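Local atomic coordinates of DNA repair protein XRCC1 (Mus musculus, PDB entry 3PC6), a protein that serves as a scaffold in DNA single-strand break repair, assembling repair complexes and binding poly-ADP-ribose, and is represented here by its second BRCT domain. Residues 12-16 with 38-42; 15-19 with 50-56. All blocks are in the same frame, centred on the assembly; numbering follows the deposited sequence. Where two conformers were deposited one is given.

Contact 1: 12-16 with 38-42; sequences HFFLY and LEDYM
L38 packs against F13 and L15 on the side of the strand that helix 23-33 covers, and this is the tightly packed part of the pairing. L38 CD2 sits 4.0 Å from L15 CG and 4.1 Å from F13 CB, branched and aromatic side chains that suit a buried sheet face. The backbones part quickly: after the parallel F13-L38 bridge and the bond from E39 N to F13 O (2.8 Å), the loop turns off the strand, and a water accepts from L15 N and donates to E39 O, bridging the two backbones.

At the open loop end the contact is a Met-aromatic stack. M42 CG stands 3.9 Å from the F14 ring centroid, almost on the ring normal, as a CH-pi contact, while M42 SD lies over the same face but toward the rim, 3.5 Å from F14 CD2. F14 has its CG anti to the backbone N (chi1 178°), which swings the ring toward the loop, where D40 O meets its edge. A flexible, polarisable methionine, bent at chi2 and chi3, suits such a flat surface.

The polar edge is partly exposed. H12 ND1 donates to E39 OE2 at 2.9 Å, a bent bond (137°) that uses the anti lone pair and lies 28° out of the imidazole plane. E39 OE1 also forms a salt bridge with R45.

Both leucines rest on I28 of helix 23-33. On the F14 side, M42 touches V49 of strand 48-51.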
loop_
_atom_site.group_PDB
_atom_site.type_symbol
_atom_site.label_atom_id
_atom_site.label_comp_id
_atom_site.label_asym_id
_atom_site.label_seq_id
_atom_site.Cartn_x
_atom_site.Cartn_y
_atom_site.Cartn_z
ATOM N N HIS B 12 -6.984 -6.201 9.674
ATOM C CA HIS B 12 -7.584 -5.182 8.815
ATOM C C HIS B 12 -7.599 -3.804 9.462
ATOM O O HIS B 12 -8.022 -3.663 10.609
ATOM C CB HIS B 12 -8.998 -5.596 8.428
ATOM C CG HIS B 12 -9.050 -6.890 7.679
ATOM N ND1 HIS B 12 -9.195 -6.952 6.310
ATOM C CD2 HIS B 12 -8.945 -8.172 8.105
ATOM C CE1 HIS B 12 -9.190 -8.216 5.925
ATOM N NE2 HIS B 12 -9.039 -8.977 6.994
ATOM N N PHE B 13 -7.126 -2.799 8.719
ATOM C CA PHE B 13 -6.970 -1.444 9.243
ATOM C C PHE B 13 -7.833 -0.460 8.467
ATOM O O PHE B 13 -8.009 -0.598 7.254
ATOM C CB PHE B 13 -5.506 -0.985 9.125
ATOM C CG PHE B 13 -4.518 -1.878 9.831
ATOM C CD1 PHE B 13 -4.219 -3.142 9.335
ATOM C CD2 PHE B 13 -3.865 -1.437 10.967
ATOM C CE1 PHE B 13 -3.301 -3.964 9.981
ATOM C CE2 PHE B 13 -2.954 -2.246 11.620
ATOM C CZ PHE B 13 -2.667 -3.515 11.124
ATOM N N PHE B 14 -8.362 0.532 9.171
ATOM C CA PHE B 14 -8.987 1.694 8.555
ATOM C C PHE B 14 -8.230 2.936 9.031
ATOM O O PHE B 14 -8.055 3.139 10.230
ATOM C CB PHE B 14 -10.456 1.787 8.962
ATOM C CG PHE B 14 -11.164 2.981 8.402
ATOM C CD1 PHE B 14 -11.686 2.958 7.119
ATOM C CD2 PHE B 14 -11.329 4.129 9.168
ATOM C CE1 PHE B 14 -12.351 4.068 6.604
ATOM C CE2 PHE B 14 -11.984 5.239 8.663
ATOM C CZ PHE B 14 -12.492 5.208 7.373
ATOM N N LEU B 15 -7.749 3.752 8.101
ATOM C CA LEU B 15 -7.023 4.958 8.481
ATOM C C LEU B 15 -8.024 6.103 8.592
ATOM O O LEU B 15 -8.624 6.543 7.607
ATOM C CB LEU B 15 -5.898 5.273 7.474
ATOM C CG LEU B 15 -4.865 4.140 7.287
ATOM C CD1 LEU B 15 -3.745 4.560 6.309
ATOM C CD2 LEU B 15 -4.260 3.676 8.614
ATOM N N TYR B 16 -8.242 6.564 9.810
ATOM C CA TYR B 16 -9.269 7.572 10.030
ATOM C C TYR B 16 -8.682 8.971 9.901
ATOM O O TYR B 16 -7.737 9.316 10.597
ATOM C CB TYR B 16 -9.905 7.374 11.407
ATOM C CG TYR B 16 -10.827 8.499 11.815
ATOM C CD1 TYR B 16 -12.195 8.411 11.610
ATOM C CD2 TYR B 16 -10.321 9.655 12.393
ATOM C CE1 TYR B 16 -13.040 9.452 11.979
ATOM C CE2 TYR B 16 -11.155 10.705 12.761
ATOM C CZ TYR B 16 -12.510 10.596 12.554
ATOM O OH TYR B 16 -13.334 11.638 12.925
ATOM N N LEU B 38 -5.716 -3.115 4.255
ATOM C CA LEU B 38 -6.376 -1.823 4.400
ATOM C C LEU B 38 -7.805 -1.887 3.889
ATOM O O LEU B 38 -8.093 -2.527 2.879
ATOM C CB LEU B 38 -5.599 -0.736 3.656
ATOM C CG LEU B 38 -4.289 -0.335 4.331
ATOM C CD1 LEU B 38 -3.350 0.284 3.308
ATOM C CD2 LEU B 38 -4.558 0.627 5.486
ATOM N N GLU B 39 -8.698 -1.224 4.605
ATOM C CA GLU B 39 -10.089 -1.111 4.206
ATOM C C GLU B 39 -10.360 0.360 3.882
ATOM O O GLU B 39 -9.917 1.256 4.605
ATOM C CB GLU B 39 -11.000 -1.592 5.345
ATOM C CG GLU B 39 -10.827 -3.072 5.726
ATOM C CD GLU B 39 -11.286 -4.039 4.630
ATOM O OE1 GLU B 39 -12.104 -3.638 3.781
ATOM O OE2 GLU B 39 -10.832 -5.205 4.626
ATOM N N ASP B 40 -11.077 0.616 2.795
ATOM C CA ASP B 40 -11.385 1.988 2.403
ATOM C C ASP B 40 -12.679 2.478 3.047
ATOM O O ASP B 40 -13.006 3.663 2.985
ATOM C CB ASP B 40 -11.461 2.112 0.879
ATOM C CG ASP B 40 -10.135 1.820 0.208
ATOM O OD1 ASP B 40 -9.079 2.093 0.829
ATOM O OD2 ASP B 40 -10.148 1.315 -0.937
ATOM N N TYR B 41 -13.405 1.559 3.675
ATOM C CA TYR B 41 -14.661 1.884 4.344
ATOM C C TYR B 41 -14.707 1.213 5.701
ATOM O O TYR B 41 -14.081 0.174 5.903
ATOM C CB TYR B 41 -15.854 1.401 3.516
ATOM C CG TYR B 41 -16.041 2.161 2.229
ATOM C CD1 TYR B 41 -16.760 3.351 2.202
ATOM C CD2 TYR B 41 -15.497 1.693 1.040
ATOM C CE1 TYR B 41 -16.931 4.057 1.023
ATOM C CE2 TYR B 41 -15.661 2.391 -0.145
ATOM C CZ TYR B 41 -16.378 3.573 -0.149
ATOM O OH TYR B 41 -16.536 4.265 -1.331
ATOM N N MET B 42 -15.455 1.808 6.627
ATOM C CA MET B 42 -15.721 1.186 7.919
ATOM C C MET B 42 -16.702 0.046 7.753
ATOM O O MET B 42 -17.910 0.241 7.853
ATOM C CB MET B 42 -16.302 2.211 8.893
ATOM C CG MET B 42 -15.278 3.192 9.381
ATOM S SD MET B 42 -14.068 2.329 10.392
ATOM C CE MET B 42 -15.104 1.778 11.755
HETATM O O HOH W 1 -8.202 3.184 5.266
#

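Contact 2: 15-19 with 50-56; sequences LYGEF and ITAQEWD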
loop_
_atom_site.group_PDB
_atom_site.type_symbol
_atom_site.label_atom_id
_atom_site.label_comp_id
_atom_site.label_asym_id
_atom_site.label_seq_id
_atom_site.Cartn_x
_atom_site.Cartn_y
_atom_site.Cartn_z
ATOM N N LEU B 15 -7.749 3.752 8.101
ATOM C CA LEU B 15 -7.023 4.958 8.481
ATOM C C LEU B 15 -8.024 6.103 8.592
ATOM O O LEU B 15 -8.624 6.543 7.607
ATOM C CB LEU B 15 -5.898 5.273 7.474
ATOM C CG LEU B 15 -4.865 4.140 7.287
ATOM C CD1 LEU B 15 -3.745 4.560 6.309
ATOM C CD2 LEU B 15 -4.260 3.676 8.614
ATOM N N TYR B 16 -8.242 6.564 9.810
ATOM C CA TYR B 16 -9.269 7.572 10.030
ATOM C C TYR B 16 -8.682 8.971 9.901
ATOM O O TYR B 16 -7.737 9.316 10.597
ATOM C CB TYR B 16 -9.905 7.374 11.407
ATOM C CG TYR B 16 -10.827 8.499 11.815
ATOM C CD1 TYR B 16 -12.195 8.411 11.610
ATOM C CD2 TYR B 16 -10.321 9.655 12.393
ATOM C CE1 TYR B 16 -13.040 9.452 11.979
ATOM C CE2 TYR B 16 -11.155 10.705 12.761
ATOM C CZ TYR B 16 -12.510 10.596 12.554
ATOM O OH TYR B 16 -13.334 11.638 12.925
ATOM N N GLY B 17 -9.231 9.762 8.987
ATOM C CA GLY B 17 -8.931 11.178 8.924
ATOM C C GLY B 17 -7.555 11.570 8.441
ATOM O O GLY B 17 -6.894 10.837 7.686
ATOM N N GLU B 18 -7.117 12.744 8.897
ATOM C CA GLU B 18 -5.896 13.365 8.407
ATOM C C GLU B 18 -4.687 13.148 9.310
ATOM O O GLU B 18 -4.806 13.032 10.533
ATOM C CB GLU B 18 -6.127 14.861 8.173
ATOM C CG GLU B 18 -7.180 15.135 7.117
ATOM C CD GLU B 18 -7.381 16.615 6.855
ATOM O OE1 GLU B 18 -7.236 17.414 7.806
ATOM O OE2 GLU B 18 -7.691 16.973 5.698
ATOM N N PHE B 19 -3.530 13.080 8.671
ATOM C CA PHE B 19 -2.254 12.883 9.323
ATOM C C PHE B 19 -1.293 13.926 8.763
ATOM O O PHE B 19 -1.446 14.366 7.617
ATOM C CB PHE B 19 -1.734 11.468 9.045
ATOM C CG PHE B 19 -2.644 10.380 9.568
ATOM C CD1 PHE B 19 -3.689 9.905 8.795
ATOM C CD2 PHE B 19 -2.467 9.863 10.845
ATOM C CE1 PHE B 19 -4.549 8.916 9.285
ATOM C CE2 PHE B 19 -3.310 8.882 11.338
ATOM C CZ PHE B 19 -4.354 8.409 10.557
ATOM N N ILE B 50 -7.061 3.567 12.957
ATOM C CA ILE B 50 -5.878 4.361 13.274
ATOM C C ILE B 50 -6.225 5.833 13.158
ATOM O O ILE B 50 -6.719 6.272 12.122
ATOM C CB ILE B 50 -4.710 4.058 12.322
ATOM C CG1 ILE B 50 -4.459 2.549 12.229
ATOM C CG2 ILE B 50 -3.466 4.833 12.743
ATOM C CD1 ILE B 50 -4.134 1.849 13.561
ATOM N N THR B 51 -5.990 6.589 14.226
ATOM C CA THR B 51 -6.374 7.997 14.258
ATOM C C THR B 51 -5.378 8.871 15.022
ATOM O O THR B 51 -4.917 8.496 16.097
ATOM C CB THR B 51 -7.779 8.188 14.870
ATOM O OG1 THR B 51 -8.038 9.586 15.056
ATOM C CG2 THR B 51 -7.898 7.469 16.216
ATOM N N ALA B 52 -5.061 10.035 14.463
ATOM C CA ALA B 52 -4.231 11.020 15.160
ATOM C C ALA B 52 -5.091 12.119 15.825
ATOM O O ALA B 52 -4.565 13.038 16.459
ATOM C CB ALA B 52 -3.231 11.650 14.176
ATOM N N GLN B 53 -6.409 11.999 15.679
ATOM C CA GLN B 53 -7.356 13.037 16.095
ATOM C C GLN B 53 -7.961 12.767 17.476
ATOM O O GLN B 53 -7.749 11.705 18.054
ATOM C CB GLN B 53 -8.491 13.131 15.066
ATOM C CG GLN B 53 -8.023 13.195 13.611
ATOM C CD GLN B 53 -7.456 14.550 13.224
ATOM O OE1 GLN B 53 -6.410 14.638 12.575
ATOM N NE2 GLN B 53 -8.146 15.614 13.615
ATOM N N GLU B 54 -8.716 13.735 17.993
ATOM C CA GLU B 54 -9.503 13.530 19.207
ATOM C C GLU B 54 -10.542 12.444 18.931
ATOM O O GLU B 54 -10.966 12.273 17.789
ATOM C CB GLU B 54 -10.213 14.832 19.620
ATOM N N TRP B 55 -10.934 11.708 19.963
ATOM C CA TRP B 55 -12.016 10.735 19.855
ATOM C C TRP B 55 -13.176 11.340 19.078
ATOM O O TRP B 55 -13.580 12.475 19.331
ATOM C CB TRP B 55 -12.507 10.321 21.249
ATOM C CG TRP B 55 -13.598 9.280 21.237
ATOM C CD1 TRP B 55 -14.946 9.499 21.299
ATOM C CD2 TRP B 55 -13.425 7.860 21.168
ATOM N NE1 TRP B 55 -15.620 8.300 21.278
ATOM C CE2 TRP B 55 -14.709 7.281 21.189
ATOM C CE3 TRP B 55 -12.310 7.022 21.082
ATOM C CZ2 TRP B 55 -14.906 5.904 21.130
ATOM C CZ3 TRP B 55 -12.513 5.655 21.031
ATOM C CH2 TRP B 55 -13.802 5.112 21.053
ATOM N N ASP B 56 -13.700 10.582 18.122
ATOM C CA ASP B 56 -14.880 10.990 17.368
ATOM C C ASP B 56 -16.098 10.322 17.993
ATOM O O ASP B 56 -16.158 9.095 18.076
ATOM C CB ASP B 56 -14.719 10.566 15.902
ATOM C CG ASP B 56 -15.881 11.020 15.018
ATOM O OD1 ASP B 56 -16.983 11.288 15.546
ATOM O OD2 ASP B 56 -15.689 11.087 13.785
HETATM O O HOH W 2 -6.344 11.042 12.028
#
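Y16, at the end of strand 12-16, reaches D56 in the loop after strand 48-51; the two strands are parallel neighbours in the central sheet of the BRCT fold, paired at their ends through L15 and I50, and the loops that leave them continue the contact.

The polar bonds come first. Y16 N donates to I50 O at 2.8 Å. Further out, the Y16 hydroxyl donates to D56 OD2 (2.6 Å), meeting the anti side of the carboxylate, 25° out of its plane, with ring and carboxylate planes 71° apart. With CG anti to the backbone N (chi1 171°), the tyrosine reaches D56 just before the turn into helix 59-65, a span that suits a long side chain with a polar tip. D56 OD1 accepts from N58 N, so one aspartate both caps a backbone N and receives the phenol.

Apolar packing joins L15 CD2 to I50 CB at 3.8 Å, lying alongside, and brings F19 CZ to I50 CG2 (4.3 Å) and F19 CD2 to A52 CB (3.9 Å). A small alanine probably suits this place beside the ring.

Mixed contacts follow. The F19 ring turns its edge to I50 O, and on the other sheet face Y16 runs beside T51, with Y16 CD2 3.5 Å from T51 OG1, while F59 meets the Y16 ring edge-to-face.

Water joins the diverging loops, donating to Y16 O and E18 O and accepting from A52 N. Within the second loop, T51 OG1 closes an ST turn by accepting from Q53 N at 3.0 Å.

Both contacts start from strand 12-16, and both include L15 and Y16, but Y16 works only in contact 2. Contact 1 faces the edge strand 37-38 and contact 2 the inner neighbour 48-51. F14 O and I50 N, 2.9 Å apart in a probable hydrogen bond, link them through the sheet. Each is partly buried, contact 2 having more buried residues (L15, I50, T51) than contact 1 (F13, L15). F13, L15 and L38 of contact 1, and L15 and F19 of contact 2, pack on helix 23-33; I50 also reaches helix 75-83. Their polar sides differ: contact 1 uses a histidine-carboxylate pair near the start of strand 12-16, contact 2 a phenol-carboxylate bond beyond the strand ends.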